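Local coordinates for protein CghA (Chaetomium globosum, PDB 6KBC) that belongs to the Diels-Alderase family of fungal proteins, built from two calycin-like beta domains, and holds the ligand WK1 in a pocket, at residues I21-A25 with P35-D39; T159-Y165 with I187-A192; G164-L168 with Y276-I281. All coordinates share one frame; numbering follows the deposited sequence.

Contact 1 of 3, residues I21-A25 with P35-D39; sequences IPGSA and PKWAD
The Trp37 indole lies over the backbone of Gly23, whose CA sits above one ring face, 3.8 Å from the centroid of the five-membered ring, in a CH-pi contact. There is no side chain on Gly23 to hold the indole off. The ring also bonds through its edge: Trp37 NE1 donates to Ile21 O at 2.9 Å, nearly straight at 170°. The oxygen lies in the indole plane, but NE1 stands well out of the carbonyl plane of Ile21. Ile21 CG1 adds an apolar touch at Trp37 CD1, 3.8 Å away. Beside the ring, Ser24 N donates to Lys36 O at 2.8 Å.

The Lys36 chain bends at chi2 (-55°) and then runs out extended past Ser24. Its CD lies 3.1 Å from Ser24 OG, and NZ reaches Ala25 O at 2.9 Å. Asn32 OD1 is a second partner of NZ, and the lysine also makes a cation-pi contact with Trp230. A water joins Ser24 OG to Pro35 O. Glu47, on strand 46-54, takes the backbone N-H groups of Lys36 and Trp37.

Two side-chain donors and one backbone N-H thus meet three backbone carbonyls. The join is mainly polar, and it fixes two irregular parts of one long loop without any strand pairing.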
ATOM      1  N   ILE A  21      22.654  -4.110   8.592  1.00 53.69           N
ATOM      2  CA  ILE A  21      22.700  -5.505   9.025  1.00 52.47           C
ATOM      3  C   ILE A  21      21.575  -6.242   8.309  1.00 54.41           C
ATOM      4  O   ILE A  21      20.590  -5.606   7.903  1.00 51.31           O
ATOM      5  CB  ILE A  21      22.576  -5.627  10.556  1.00 55.83           C
ATOM      6  CG1 ILE A  21      21.224  -5.095  11.032  1.00 51.93           C
ATOM      7  CG2 ILE A  21      23.732  -4.909  11.260  1.00 58.95           C
ATOM      8  CD1 ILE A  21      21.107  -4.994  12.542  1.00 50.75           C
ATOM      9  N   PRO A  22      21.659  -7.556   8.118  1.00 52.33           N
ATOM     10  CA  PRO A  22      20.572  -8.245   7.420  1.00 51.16           C
ATOM     11  C   PRO A  22      19.320  -8.315   8.276  1.00 53.09           C
ATOM     12  O   PRO A  22      19.378  -8.344   9.508  1.00 50.67           O
ATOM     13  CB  PRO A  22      21.138  -9.645   7.146  1.00 51.23           C
ATOM     14  CG  PRO A  22      22.389  -9.767   7.960  1.00 58.06           C
ATOM     15  CD  PRO A  22      22.614  -8.501   8.726  1.00 53.24           C
ATOM     16  N   GLY A  23      18.171  -8.322   7.602  1.00 46.07           N
ATOM     17  CA  GLY A  23      16.930  -8.638   8.267  1.00 44.51           C
ATOM     18  C   GLY A  23      16.667 -10.127   8.250  1.00 42.76           C
ATOM     19  O   GLY A  23      17.283 -10.872   7.489  1.00 40.08           O
ATOM     20  N   SER A  24      15.747 -10.572   9.101  1.00 39.60           N
ATOM     21  CA  SER A  24      15.420 -11.986   9.076  1.00 37.19           C
ATOM     22  C   SER A  24      14.716 -12.334   7.763  1.00 40.28           C
ATOM     23  O   SER A  24      14.300 -11.460   6.995  1.00 39.79           O
ATOM     24  CB  SER A  24      14.555 -12.366  10.276  1.00 42.05           C
ATOM     25  OG  SER A  24      13.277 -11.774  10.189  1.00 45.81           O
ATOM     26  N   ALA A  25      14.580 -13.634   7.514  1.00 36.77           N
ATOM     27  CA  ALA A  25      14.188 -14.122   6.204  1.00 39.41           C
ATOM     28  C   ALA A  25      12.676 -14.053   6.003  1.00 43.47           C
ATOM     29  O   ALA A  25      11.893 -13.941   6.953  1.00 36.05           O
ATOM     30  CB  ALA A  25      14.665 -15.559   6.005  1.00 41.33           C
ATOM     31  N   PRO A  35       8.502  -7.807  12.897  1.00 36.22           N
ATOM     32  CA  PRO A  35       9.558  -7.052  12.214  1.00 36.23           C
ATOM     33  C   PRO A  35      10.736  -7.930  11.815  1.00 40.56           C
ATOM     34  O   PRO A  35      11.120  -8.857  12.532  1.00 38.67           O
ATOM     35  CB  PRO A  35       9.972  -6.005  13.252  1.00 36.81           C
ATOM     36  CG  PRO A  35       8.767  -5.833  14.102  1.00 35.43           C
ATOM     37  CD  PRO A  35       8.110  -7.175  14.168  1.00 35.76           C
ATOM     38  N   LYS A  36      11.306  -7.620  10.647  1.00 39.83           N
ATOM     39  CA  LYS A  36      12.473  -8.332  10.146  1.00 39.47           C
ATOM     40  C   LYS A  36      13.765  -7.802  10.743  1.00 35.30           C
ATOM     41  O   LYS A  36      14.788  -8.493  10.685  1.00 38.69           O
ATOM     42  CB  LYS A  36      12.519  -8.243   8.618  1.00 38.51           C
ATOM     43  CG  LYS A  36      11.313  -8.902   7.948  1.00 35.28           C
ATOM     44  CD  LYS A  36      11.151 -10.340   8.399  1.00 40.11           C
ATOM     45  CE  LYS A  36       9.962 -10.988   7.745  1.00 38.11           C
ATOM     46  NZ  LYS A  36       9.741 -12.392   8.199  1.00 35.42           N
ATOM     47  N   TRP A  37      13.744  -6.589  11.289  1.00 35.74           N
ATOM     48  CA  TRP A  37      14.829  -6.042  12.102  1.00 42.14           C
ATOM     49  C   TRP A  37      14.308  -5.970  13.537  1.00 42.78           C
ATOM     50  O   TRP A  37      13.844  -4.930  14.003  1.00 44.51           O
ATOM     51  CB  TRP A  37      15.292  -4.682  11.572  1.00 41.11           C
ATOM     52  CG  TRP A  37      16.129  -4.819  10.335  1.00 45.96           C
ATOM     53  CD1 TRP A  37      17.491  -4.921  10.272  1.00 44.33           C
ATOM     54  CD2 TRP A  37      15.654  -4.952   8.988  1.00 43.10           C
ATOM     55  NE1 TRP A  37      17.893  -5.077   8.970  1.00 45.47           N
ATOM     56  CE2 TRP A  37      16.787  -5.101   8.161  1.00 44.61           C
ATOM     57  CE3 TRP A  37      14.382  -4.945   8.400  1.00 43.76           C
ATOM     58  CZ2 TRP A  37      16.688  -5.238   6.773  1.00 45.74           C
ATOM     59  CZ3 TRP A  37      14.284  -5.077   7.013  1.00 39.82           C
ATOM     60  CH2 TRP A  37      15.432  -5.225   6.219  1.00 43.36           C
ATOM     61  N   ALA A  38      14.394  -7.105  14.239  1.00 43.41           N
ATOM     62  CA  ALA A  38      13.705  -7.256  15.521  1.00 47.65           C
ATOM     63  C   ALA A  38      14.373  -6.448  16.630  1.00 50.92           C
ATOM     64  O   ALA A  38      13.693  -5.772  17.409  1.00 52.17           O
ATOM     65  CB  ALA A  38      13.630  -8.734  15.901  1.00 46.53           C
ATOM     66  N   ASP A  39      15.703  -6.500  16.723  1.00 52.40           N
ATOM     67  CA  ASP A  39      16.393  -5.909  17.864  1.00 53.17           C
ATOM     68  C   ASP A  39      17.026  -4.559  17.548  1.00 53.41           C
ATOM     69  O   ASP A  39      16.806  -3.588  18.279  1.00 56.37           O
ATOM     70  CB  ASP A  39      17.453  -6.883  18.391  1.00 56.78           C
ATOM     71  CG  ASP A  39      16.834  -8.108  19.042  1.00 62.63           C
ATOM     72  OD1 ASP A  39      16.045  -7.942  19.999  1.00 63.77           O
ATOM     73  OD2 ASP A  39      17.098  -9.235  18.569  1.00 67.09           O
TER
HETATM   74  O   HOH W   1      12.417 -11.112  12.650  1.00 43.63           O

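Contact 2 of 3, residues T159-Y165 with I187-A192; sequences THRSLGY and IAMANA
Met189 CB sits over one face of the Tyr165 ring, toward its rim, 3.5 Å from the centroid. The two side chains lie alongside, pointing the same way. With CG anti to the backbone N (chi1 -178°), Met189 also brings CG to Leu163 CD1 at 3.7 Å. Val253 of strand 252-261 touches both Tyr165 and Met189. On the sheet face of His160, Ser162, Ala190 and Ala192, His160 CB meets Ala190 CB at 3.5 Å. His160 is buried, and its NE2 bonds Asp52 O.

The other face is looser in its side chains. The backbones of Arg161 and Asn191 pair through two bonds, Arg161 N to Asn191 O at 2.8 Å and Asn191 N to Arg161 O at 2.9 Å, but the arginine chain leads away. Leu163 and Asn191 cross at about a right angle, with Leu163 CD2 3.4 Å from Asn191 OD1. A water links Asn191 O to Thr159 OG1, which also bonds Thr193 OG1.

Past the strand end, Leu163 N donates to Met189 O, and Ser162 OG accepts from Gly164 N in an ST turn. Where the chain bends sharply at Ile187 and Ala188, Met189 packs apolar carbons on Tyr165, while water serves the tyrosine's backbone N and O.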
ATOM      1  N   THR A 159     -11.192  -0.986  11.266  1.00 24.89           N
ATOM      2  CA  THR A 159     -11.154  -2.430  11.409  1.00 27.49           C
ATOM      3  C   THR A 159     -11.325  -3.080  10.055  1.00 26.37           C
ATOM      4  O   THR A 159     -11.966  -2.534   9.157  1.00 29.91           O
ATOM      5  CB  THR A 159     -12.241  -2.979  12.364  1.00 31.79           C
ATOM      6  OG1 THR A 159     -13.516  -2.952  11.707  1.00 31.24           O
ATOM      7  CG2 THR A 159     -12.296  -2.175  13.651  1.00 31.37           C
ATOM      8  N   HIS A 160     -10.727  -4.253   9.922  1.00 24.08           N
ATOM      9  CA  HIS A 160     -10.865  -5.101   8.755  1.00 25.32           C
ATOM     10  C   HIS A 160     -11.483  -6.420   9.170  1.00 25.87           C
ATOM     11  O   HIS A 160     -11.124  -6.973  10.208  1.00 27.17           O
ATOM     12  CB  HIS A 160      -9.505  -5.397   8.109  1.00 26.36           C
ATOM     13  CG  HIS A 160      -8.848  -4.212   7.476  1.00 24.43           C
ATOM     14  ND1 HIS A 160      -7.526  -3.888   7.687  1.00 29.83           N
ATOM     15  CD2 HIS A 160      -9.312  -3.320   6.567  1.00 25.16           C
ATOM     16  CE1 HIS A 160      -7.211  -2.824   6.968  1.00 26.36           C
ATOM     17  NE2 HIS A 160      -8.278  -2.460   6.279  1.00 25.47           N
ATOM     18  N   ARG A 161     -12.364  -6.939   8.328  1.00 27.35           N
ATOM     19  CA  ARG A 161     -12.882  -8.302   8.426  1.00 32.23           C
ATOM     20  C   ARG A 161     -12.474  -8.947   7.115  1.00 29.69           C
ATOM     21  O   ARG A 161     -13.084  -8.660   6.081  1.00 26.95           O
ATOM     22  CB  ARG A 161     -14.399  -8.313   8.589  1.00 28.67           C
ATOM     23  CG  ARG A 161     -14.859  -7.768   9.914  1.00 42.47           C
ATOM     24  CD  ARG A 161     -13.858  -8.047  11.016  1.00 43.67           C
ATOM     25  NE  ARG A 161     -14.186  -7.354  12.265  1.00 53.64           N
ATOM     26  CZ  ARG A 161     -14.782  -7.907  13.315  1.00 45.67           C
ATOM     27  NH1 ARG A 161     -15.177  -9.169  13.255  1.00 53.08           N
ATOM     28  NH2 ARG A 161     -15.006  -7.182  14.411  1.00 53.23           N
ATOM     29  N   SER A 162     -11.457  -9.806   7.150  1.00 27.98           N
ATOM     30  CA  SER A 162     -10.928 -10.354   5.910  1.00 28.90           C
ATOM     31  C   SER A 162     -12.001 -11.116   5.156  1.00 30.40           C
ATOM     32  O   SER A 162     -12.801 -11.846   5.746  1.00 27.29           O
ATOM     33  CB  SER A 162      -9.744 -11.281   6.188  1.00 30.74           C
ATOM     34  OG  SER A 162      -9.274 -11.836   4.972  1.00 32.58           O
ATOM     35  N   LEU A 163     -12.025 -10.941   3.836  1.00 26.19           N
ATOM     36  CA  LEU A 163     -12.913 -11.761   3.032  1.00 27.19           C
ATOM     37  C   LEU A 163     -12.299 -13.117   2.701  1.00 27.80           C
ATOM     38  O   LEU A 163     -12.930 -13.911   1.994  1.00 29.77           O
ATOM     39  CB  LEU A 163     -13.302 -11.007   1.758  1.00 27.95           C
ATOM     40  CG  LEU A 163     -14.031  -9.682   2.049  1.00 28.88           C
ATOM     41  CD1 LEU A 163     -14.705  -9.130   0.812  1.00 28.89           C
ATOM     42  CD2 LEU A 163     -15.072  -9.863   3.183  1.00 30.14           C
ATOM     43  N   GLY A 164     -11.095 -13.395   3.196  1.00 27.60           N
ATOM     44  CA  GLY A 164     -10.470 -14.695   2.996  1.00 29.71           C
ATOM     45  C   GLY A 164      -9.921 -14.939   1.606  1.00 31.05           C
ATOM     46  O   GLY A 164      -9.843 -16.096   1.171  1.00 27.03           O
ATOM     47  N   TYR A 165      -9.564 -13.873   0.880  1.00 27.09           N
ATOM     48  CA  TYR A 165      -8.971 -14.033  -0.437  1.00 25.83           C
ATOM     49  C   TYR A 165      -7.602 -14.698  -0.309  1.00 24.77           C
ATOM     50  O   TYR A 165      -6.820 -14.331   0.570  1.00 24.57           O
ATOM     51  CB  TYR A 165      -8.770 -12.675  -1.119  1.00 26.04           C
ATOM     52  CG  TYR A 165      -9.989 -11.961  -1.653  1.00 26.01           C
ATOM     53  CD1 TYR A 165     -11.273 -12.207  -1.147  1.00 25.85           C
ATOM     54  CD2 TYR A 165      -9.842 -10.991  -2.637  1.00 26.53           C
ATOM     55  CE1 TYR A 165     -12.372 -11.522  -1.644  1.00 29.01           C
ATOM     56  CE2 TYR A 165     -10.917 -10.308  -3.126  1.00 25.08           C
ATOM     57  CZ  TYR A 165     -12.176 -10.569  -2.634  1.00 25.82           C
ATOM     58  OH  TYR A 165     -13.221  -9.858  -3.159  1.00 26.13           O
ATOM     59  N   ILE A 187      -3.558  -9.312   4.103  1.00 24.25           N
ATOM     60  CA  ILE A 187      -4.992  -9.380   3.859  1.00 24.66           C
ATOM     61  C   ILE A 187      -5.287  -8.629   2.571  1.00 23.03           C
ATOM     62  O   ILE A 187      -5.205  -7.393   2.530  1.00 21.80           O
ATOM     63  CB  ILE A 187      -5.823  -8.820   5.016  1.00 27.61           C
ATOM     64  CG1 ILE A 187      -5.488  -9.561   6.311  1.00 29.58           C
ATOM     65  CG2 ILE A 187      -7.285  -8.955   4.675  1.00 24.70           C
ATOM     66  CD1 ILE A 187      -5.992  -8.858   7.552  1.00 28.32           C
ATOM     67  N   ALA A 188      -5.645  -9.380   1.532  1.00 24.67           N
ATOM     68  CA  ALA A 188      -5.851  -8.814   0.207  1.00 26.80           C
ATOM     69  C   ALA A 188      -7.104  -7.956   0.165  1.00 29.00           C
ATOM     70  O   ALA A 188      -7.114  -6.897  -0.477  1.00 24.62           O
ATOM     71  CB  ALA A 188      -5.944  -9.944  -0.818  1.00 24.20           C
ATOM     72  N   MET A 189      -8.172  -8.395   0.840  1.00 23.48           N
ATOM     73  CA  MET A 189      -9.470  -7.742   0.724  1.00 22.43           C
ATOM     74  C   MET A 189     -10.245  -7.952   2.018  1.00 27.71           C
ATOM     75  O   MET A 189     -10.340  -9.082   2.512  1.00 25.65           O
ATOM     76  CB  MET A 189     -10.259  -8.314  -0.456  1.00 22.98           C
ATOM     77  CG  MET A 189     -11.608  -7.661  -0.700  1.00 25.79           C
ATOM     78  SD  MET A 189     -11.511  -5.871  -0.903  1.00 25.74           S
ATOM     79  CE  MET A 189     -13.130  -5.683  -1.679  1.00 27.30           C
ATOM     80  N   ALA A 190     -10.812  -6.877   2.553  1.00 26.15           N
ATOM     81  CA  ALA A 190     -11.546  -6.956   3.806  1.00 27.37           C
ATOM     82  C   ALA A 190     -12.742  -6.020   3.754  1.00 30.67           C
ATOM     83  O   ALA A 190     -12.691  -4.966   3.113  1.00 26.83           O
ATOM     84  CB  ALA A 190     -10.652  -6.582   4.989  1.00 26.49           C
ATOM     85  N   ASN A 191     -13.830  -6.418   4.421  1.00 28.64           N
ATOM     86  CA  ASN A 191     -14.819  -5.431   4.834  1.00 27.14           C
ATOM     87  C   ASN A 191     -14.162  -4.487   5.813  1.00 25.79           C
ATOM     88  O   ASN A 191     -13.532  -4.921   6.779  1.00 28.63           O
ATOM     89  CB  ASN A 191     -16.037  -6.073   5.513  1.00 32.17           C
ATOM     90  CG  ASN A 191     -16.867  -6.878   4.570  1.00 39.36           C
ATOM     91  OD1 ASN A 191     -17.305  -7.981   4.904  1.00 52.73           O
ATOM     92  ND2 ASN A 191     -17.089  -6.348   3.370  1.00 42.86           N
ATOM     93  N   ALA A 192     -14.297  -3.196   5.569  1.00 25.99           N
ATOM     94  CA  ALA A 192     -13.645  -2.207   6.399  1.00 23.77           C
ATOM     95  C   ALA A 192     -14.698  -1.402   7.143  1.00 28.37           C
ATOM     96  O   ALA A 192     -15.773  -1.114   6.607  1.00 28.13           O
ATOM     97  CB  ALA A 192     -12.753  -1.287   5.557  1.00 26.42           C
TER
HETATM   98  O   HOH W   2     -14.603  -4.549   9.570  1.00 31.21           O
HETATM   99  O   HOH W   3      -8.875 -11.247   1.837  1.00 23.72           O
HETATM  100  O   HOH W   4      -6.442 -12.281   2.107  1.00 27.88           O

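Contact 3 of 3, residues G164-L168 with Y276-I281; sequences GYPTL and YRDGKI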
ATOM      1  N   GLY A 164     -11.095 -13.395   3.196  1.00 27.60           N
ATOM      2  CA  GLY A 164     -10.470 -14.695   2.996  1.00 29.71           C
ATOM      3  C   GLY A 164      -9.921 -14.939   1.606  1.00 31.05           C
ATOM      4  O   GLY A 164      -9.843 -16.096   1.171  1.00 27.03           O
ATOM      5  N   TYR A 165      -9.564 -13.873   0.880  1.00 27.09           N
ATOM      6  CA  TYR A 165      -8.971 -14.033  -0.437  1.00 25.83           C
ATOM      7  C   TYR A 165      -7.602 -14.698  -0.309  1.00 24.77           C
ATOM      8  O   TYR A 165      -6.820 -14.331   0.570  1.00 24.57           O
ATOM      9  CB  TYR A 165      -8.770 -12.675  -1.119  1.00 26.04           C
ATOM     10  CG  TYR A 165      -9.989 -11.961  -1.653  1.00 26.01           C
ATOM     11  CD1 TYR A 165     -11.273 -12.207  -1.147  1.00 25.85           C
ATOM     12  CD2 TYR A 165      -9.842 -10.991  -2.637  1.00 26.53           C
ATOM     13  CE1 TYR A 165     -12.372 -11.522  -1.644  1.00 29.01           C
ATOM     14  CE2 TYR A 165     -10.917 -10.308  -3.126  1.00 25.08           C
ATOM     15  CZ  TYR A 165     -12.176 -10.569  -2.634  1.00 25.82           C
ATOM     16  OH  TYR A 165     -13.221  -9.858  -3.159  1.00 26.13           O
ATOM     17  N   PRO A 166      -7.264 -15.630  -1.195  1.00 26.38           N
ATOM     18  CA  PRO A 166      -5.893 -16.156  -1.220  1.00 30.82           C
ATOM     19  C   PRO A 166      -4.901 -15.044  -1.517  1.00 29.34           C
ATOM     20  O   PRO A 166      -5.121 -14.218  -2.405  1.00 28.45           O
ATOM     21  CB  PRO A 166      -5.931 -17.193  -2.351  1.00 32.96           C
ATOM     22  CG  PRO A 166      -7.077 -16.782  -3.212  1.00 31.95           C
ATOM     23  CD  PRO A 166      -8.096 -16.180  -2.279  1.00 31.08           C
ATOM     24  N   THR A 167      -3.794 -15.023  -0.773  1.00 25.32           N
ATOM     25  CA  THR A 167      -2.887 -13.885  -0.882  1.00 28.34           C
ATOM     26  C   THR A 167      -1.452 -14.144  -0.430  1.00 30.25           C
ATOM     27  O   THR A 167      -0.532 -13.430  -0.846  1.00 29.06           O
ATOM     28  CB  THR A 167      -3.451 -12.714  -0.070  1.00 29.34           C
ATOM     29  OG1 THR A 167      -2.672 -11.536  -0.321  1.00 25.91           O
ATOM     30  CG2 THR A 167      -3.421 -13.030   1.436  1.00 24.20           C
ATOM     31  N   LEU A 168      -1.241 -15.133   0.449  1.00 28.79           N
ATOM     32  CA  LEU A 168       0.051 -15.136   1.133  1.00 29.03           C
ATOM     33  C   LEU A 168       1.137 -15.680   0.202  1.00 28.15           C
ATOM     34  O   LEU A 168       0.880 -16.596  -0.583  1.00 25.65           O
ATOM     35  CB  LEU A 168      -0.029 -15.967   2.423  1.00 29.64           C
ATOM     36  CG  LEU A 168      -0.927 -15.351   3.513  1.00 31.42           C
ATOM     37  CD1 LEU A 168      -1.149 -16.308   4.705  1.00 33.17           C
ATOM     38  CD2 LEU A 168      -0.350 -14.030   4.021  1.00 28.29           C
ATOM     39  N   TYR A 276      -8.591 -10.271  -8.460  1.00 18.70           N
ATOM     40  CA  TYR A 276      -9.551 -11.260  -8.007  1.00 20.56           C
ATOM     41  C   TYR A 276     -10.855 -11.004  -8.730  1.00 22.04           C
ATOM     42  O   TYR A 276     -11.164  -9.868  -9.080  1.00 19.90           O
ATOM     43  CB  TYR A 276      -9.764 -11.176  -6.508  1.00 20.45           C
ATOM     44  CG  TYR A 276      -8.515 -11.345  -5.699  1.00 23.45           C
ATOM     45  CD1 TYR A 276      -7.702 -10.256  -5.411  1.00 21.30           C
ATOM     46  CD2 TYR A 276      -8.162 -12.597  -5.176  1.00 23.39           C
ATOM     47  CE1 TYR A 276      -6.554 -10.402  -4.660  1.00 22.25           C
ATOM     48  CE2 TYR A 276      -7.014 -12.751  -4.422  1.00 25.01           C
ATOM     49  CZ  TYR A 276      -6.215 -11.654  -4.169  1.00 23.78           C
ATOM     50  OH  TYR A 276      -5.080 -11.785  -3.413  1.00 23.79           O
ATOM     51  N   ARG A 277     -11.604 -12.072  -8.979  1.00 22.52           N
ATOM     52  CA  ARG A 277     -12.973 -11.970  -9.460  1.00 21.73           C
ATOM     53  C   ARG A 277     -13.839 -12.775  -8.506  1.00 28.61           C
ATOM     54  O   ARG A 277     -13.645 -13.986  -8.370  1.00 25.26           O
ATOM     55  CB  ARG A 277     -13.112 -12.485 -10.890  1.00 24.01           C
ATOM     56  CG  ARG A 277     -14.476 -12.184 -11.509  1.00 27.24           C
ATOM     57  CD  ARG A 277     -14.632 -12.827 -12.885  1.00 31.36           C
ATOM     58  NE  ARG A 277     -15.494 -12.027 -13.759  1.00 34.67           N
ATOM     59  CZ  ARG A 277     -16.825 -11.986 -13.681  1.00 41.03           C
ATOM     60  NH1 ARG A 277     -17.476 -12.705 -12.770  1.00 39.04           N
ATOM     61  NH2 ARG A 277     -17.511 -11.225 -14.526  1.00 38.52           N
ATOM     62  N   ASP A 278     -14.761 -12.098  -7.832  1.00 27.48           N
ATOM     63  CA  ASP A 278     -15.579 -12.710  -6.780  1.00 33.71           C
ATOM     64  C   ASP A 278     -14.722 -13.477  -5.785  1.00 33.53           C
ATOM     65  O   ASP A 278     -15.078 -14.564  -5.336  1.00 31.04           O
ATOM     66  CB  ASP A 278     -16.651 -13.616  -7.368  1.00 33.43           C
ATOM     67  CG  ASP A 278     -17.675 -12.848  -8.150  1.00 34.01           C
ATOM     68  OD1 ASP A 278     -18.223 -11.873  -7.592  1.00 37.47           O
ATOM     69  OD2 ASP A 278     -17.937 -13.229  -9.311  1.00 40.99           O
ATOM     70  N   GLY A 279     -13.570 -12.907  -5.443  1.00 26.95           N
ATOM     71  CA  GLY A 279     -12.737 -13.475  -4.411  1.00 27.31           C
ATOM     72  C   GLY A 279     -11.824 -14.593  -4.852  1.00 23.84           C
ATOM     73  O   GLY A 279     -11.003 -15.051  -4.048  1.00 28.23           O
ATOM     74  N   LYS A 280     -11.928 -15.051  -6.088  1.00 23.25           N
ATOM     75  CA  LYS A 280     -10.988 -16.024  -6.629  1.00 21.67           C
ATOM     76  C   LYS A 280      -9.855 -15.272  -7.324  1.00 25.87           C
ATOM     77  O   LYS A 280     -10.113 -14.351  -8.107  1.00 21.85           O
ATOM     78  CB  LYS A 280     -11.708 -16.925  -7.618  1.00 27.09           C
ATOM     79  CG  LYS A 280     -12.783 -17.731  -6.910  1.00 36.44           C
ATOM     80  CD  LYS A 280     -13.494 -18.690  -7.817  1.00 45.48           C
ATOM     81  CE  LYS A 280     -14.598 -19.345  -7.023  1.00 48.30           C
ATOM     82  NZ  LYS A 280     -14.005 -20.195  -5.959  1.00 57.49           N
ATOM     83  N   ILE A 281      -8.611 -15.663  -7.053  1.00 24.88           N
ATOM     84  CA  ILE A 281      -7.489 -14.987  -7.699  1.00 24.54           C
ATOM     85  C   ILE A 281      -7.445 -15.408  -9.163  1.00 25.84           C
ATOM     86  O   ILE A 281      -7.430 -16.599  -9.493  1.00 26.18           O
ATOM     87  CB  ILE A 281      -6.169 -15.262  -6.966  1.00 24.63           C
ATOM     88  CG1 ILE A 281      -5.054 -14.364  -7.541  1.00 23.21           C
ATOM     89  CG2 ILE A 281      -5.821 -16.753  -6.955  1.00 28.59           C
ATOM     90  CD1 ILE A 281      -4.003 -13.992  -6.526  1.00 28.58           C
TER
HETATM   91  O   HOH W   5     -13.055 -10.219  -5.993  1.00 22.88           O
HETATM   92  O   HOH W   6      -2.723 -10.402  -2.997  1.00 27.33           O
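Tyr165 and Tyr276 meet at an oblique angle, their planes 50° apart and their centroids separated by 4.7 Å. Tyr165 CD2 lies over the centre of the Tyr276 ring, 3.4 Å from Tyr276 CG. Tyr165 is also met by Gly279, whose CA stands over one face of its ring at 3.6 Å from the centroid. Gly279 is in the type I' turn from Arg277 to Lys280, and its bare CA lets the turn come down on the ring. A water ties Tyr165 OH to Gly279 N.

The phenol of Tyr276 reaches past Pro166, and its OH donates to Pro166 O at 2.6 Å. That oxygen lies at the edge of the Tyr276 ring, near its plane. A second water donates to this hydroxyl and to Thr167 OG1, which also bonds Arg185 O on strand 181-200. The Pro166 ring slides past Ile281, with CG 3.9 Å from Ile281 CG2.

The contact lies at the surface. It sets the loop between strand 154-162 and helix 172-175 against the hairpin of strands 269-277 and 280-285. Strand 181-200 adjoins it through Ala188, which touches both tyrosines, and Tyr276 pairs by backbone with Val253 on strand 252-261.

In the fold
From the N terminus, contact 1 comes first and closes a short loop inside the long connection between strands 6-10 and 46-54. It is complete before the other two begin, and its nearest atoms are about 11 Å from contact 3 and 14 Å from contact 2. Contacts 2 and 3 start from the same part of the chain and share Gly164 and Tyr165. Contact 2 closes locally, pairing strand 154-162 with strand 181-200. Contact 3 joins segments 108 residues apart and ties the N-terminal family region to the C-terminal one. The two touch where Ala188 CB meets Tyr276 OH at 3.3 Å, so the corner at Ala188 lies against contact 3.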